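Prepilin (Salmonella typhi, PDB 3FHV) is the type IVb pilin PilS, the subunit that builds the pilus and, through its globular domain, probably mediates adhesion to host CFTR. Local coordinates at residues I91-V96 against N148-N153. Residues are numbered along the deposited sequence; the frame is centred on the assembly and turned at random.
Sequences ITTNKV and NTLVFN
Three hydrogen bonds join N148 to V96, two between backbones and one from the side-chain amide, where a G1 beta bulge interrupts the pairing of antiparallel strands 88-96 and 148-154: K95, with positive phi (54°), and V96 together face N148. V96 N gives its hydrogen to N148 O (2.8 Å) in the carbonyl plane, on a lone pair, while K95 N turns instead to a water that also bonds T149 OG1. From N148 the side chain can be followed outward. CB lies 3.3 Å from V96 O; CG, set beside the backbone N (chi1 -63°), carries the amide back toward that same oxygen, and ND2, tilted from the carbonyl plane, donates to V96 O at 3.1 Å. N148 N reaches V96 O from the opposite face of its plane, both bonds being somewhat bent. The remaining amide atom, OD1, accepts from T139 N, next to C138 of the C101–C138 disulfide. Farther along, T93 exchanges backbone bonds with L150 and I91 with F152. T93 CG2 packs alongside L150 CB (3.6 Å), whereas its hydroxyl bonds Y14 and N67. On the other face, T92 CG2 touches T149 CG2 (3.7 Å). As in other type IV pilins, the antiparallel sheet packs against the N-terminal helix, F152 meeting Y14 of helix 8-25. With ND2 and OD1 both engaged, the buried N148 amide is probably fixed in rotation, tying the bulge to the disulfide region.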
loop_
_atom_site.group_PDB
_atom_site.type_symbol
_atom_site.label_atom_id
_atom_site.label_comp_id
_atom_site.label_asym_id
_atom_site.label_seq_id
_atom_site.Cartn_x
_atom_site.Cartn_y
_atom_site.Cartn_z
ATOM N N ILE A 91 3.778 15.486 5.041
ATOM C CA ILE A 91 4.233 14.906 3.784
ATOM C C ILE A 91 4.226 16.111 2.858
ATOM O O ILE A 91 3.167 16.681 2.580
ATOM C CB ILE A 91 3.269 13.843 3.209
ATOM C CG1 ILE A 91 3.190 12.634 4.148
ATOM C CG2 ILE A 91 3.775 13.385 1.824
ATOM C CD1 ILE A 91 2.294 11.519 3.618
ATOM N N THR A 92 5.411 16.510 2.414
ATOM C CA THR A 92 5.560 17.653 1.528
ATOM C C THR A 92 5.913 17.154 0.137
ATOM O O THR A 92 6.760 16.275 -0.009
ATOM C CB THR A 92 6.704 18.587 2.008
ATOM O OG1 THR A 92 6.399 19.081 3.315
ATOM C CG2 THR A 92 6.877 19.774 1.053
ATOM N N THR A 93 5.264 17.709 -0.883
ATOM C CA THR A 93 5.569 17.327 -2.259
ATOM C C THR A 93 5.798 18.621 -3.042
ATOM O O THR A 93 4.968 19.530 -3.012
ATOM C CB THR A 93 4.439 16.466 -2.870
ATOM O OG1 THR A 93 4.785 16.113 -4.217
ATOM C CG2 THR A 93 3.099 17.207 -2.833
ATOM N N ASN A 94 6.936 18.684 -3.732
ATOM C CA ASN A 94 7.364 19.874 -4.473
ATOM C C ASN A 94 7.208 19.905 -5.992
ATOM O O ASN A 94 7.129 18.870 -6.653
ATOM C CB ASN A 94 8.835 20.144 -4.151
ATOM C CG ASN A 94 9.078 20.361 -2.682
ATOM O OD1 ASN A 94 8.775 21.422 -2.146
ATOM N ND2 ASN A 94 9.620 19.347 -2.012
ATOM N N LYS A 95 7.199 21.127 -6.523
ATOM C CA LYS A 95 7.103 21.382 -7.951
ATOM C C LYS A 95 5.914 20.702 -8.613
ATOM O O LYS A 95 6.012 20.186 -9.728
ATOM C CB LYS A 95 8.410 20.956 -8.636
ATOM C CG LYS A 95 9.648 21.657 -8.063
ATOM C CD LYS A 95 10.878 21.385 -8.902
ATOM C CE LYS A 95 11.992 22.375 -8.603
ATOM N NZ LYS A 95 13.151 22.179 -9.528
ATOM N N VAL A 96 4.784 20.709 -7.923
ATOM C CA VAL A 96 3.572 20.104 -8.454
ATOM C C VAL A 96 2.949 21.054 -9.467
ATOM O O VAL A 96 2.771 22.239 -9.178
ATOM C CB VAL A 96 2.555 19.844 -7.334
ATOM C CG1 VAL A 96 1.310 19.175 -7.905
ATOM C CG2 VAL A 96 3.198 19.008 -6.239
ATOM N N ASN A 148 4.136 24.525 -7.503
ATOM C CA ASN A 148 3.425 24.361 -6.240
ATOM C C ASN A 148 4.038 23.397 -5.239
ATOM O O ASN A 148 4.566 22.343 -5.609
ATOM C CB ASN A 148 1.981 23.931 -6.518
ATOM C CG ASN A 148 1.206 24.974 -7.294
ATOM O OD1 ASN A 148 0.911 26.047 -6.776
ATOM N ND2 ASN A 148 0.873 24.664 -8.548
ATOM N N THR A 149 3.974 23.784 -3.965
ATOM C CA THR A 149 4.447 22.956 -2.864
ATOM C C THR A 149 3.199 22.610 -2.049
ATOM O O THR A 149 2.497 23.502 -1.584
ATOM C CB THR A 149 5.424 23.715 -1.936
ATOM O OG1 THR A 149 6.568 24.132 -2.684
ATOM C CG2 THR A 149 5.885 22.816 -0.783
ATOM N N LEU A 150 2.922 21.321 -1.888
ATOM C CA LEU A 150 1.767 20.880 -1.118
ATOM C C LEU A 150 2.278 20.209 0.145
ATOM O O LEU A 150 3.284 19.496 0.115
ATOM C CB LEU A 150 0.919 19.881 -1.925
ATOM C CG LEU A 150 0.188 20.383 -3.185
ATOM C CD1 LEU A 150 -0.554 19.222 -3.864
ATOM C CD2 LEU A 150 -0.796 21.466 -2.793
ATOM N N VAL A 151 1.613 20.467 1.264
ATOM C CA VAL A 151 2.000 19.835 2.518
ATOM C C VAL A 151 0.766 19.220 3.159
ATOM O O VAL A 151 -0.267 19.872 3.274
ATOM C CB VAL A 151 2.629 20.840 3.517
ATOM C CG1 VAL A 151 3.124 20.091 4.748
ATOM C CG2 VAL A 151 3.781 21.586 2.863
ATOM N N PHE A 152 0.879 17.958 3.558
ATOM C CA PHE A 152 -0.224 17.257 4.195
ATOM C C PHE A 152 0.175 16.956 5.640
ATOM O O PHE A 152 1.174 16.278 5.891
ATOM C CB PHE A 152 -0.526 15.968 3.423
ATOM C CG PHE A 152 -0.617 16.170 1.933
ATOM C CD1 PHE A 152 -1.520 17.084 1.394
ATOM C CD2 PHE A 152 0.207 15.456 1.071
ATOM C CE1 PHE A 152 -1.598 17.287 0.010
ATOM C CE2 PHE A 152 0.141 15.646 -0.304
ATOM C CZ PHE A 152 -0.765 16.566 -0.843
ATOM N N ASN A 153 -0.611 17.464 6.584
ATOM C CA ASN A 153 -0.365 17.217 8.000
ATOM C C ASN A 153 -1.267 16.121 8.558
ATOM O O ASN A 153 -2.202 15.675 7.893
ATOM C CB ASN A 153 -0.541 18.504 8.806
ATOM C CG ASN A 153 0.640 19.445 8.667
ATOM O OD1 ASN A 153 0.676 20.287 7.769
ATOM N ND2 ASN A 153 1.616 19.306 9.558
HETATM O O HOH W 1 7.716 23.811 -5.345
#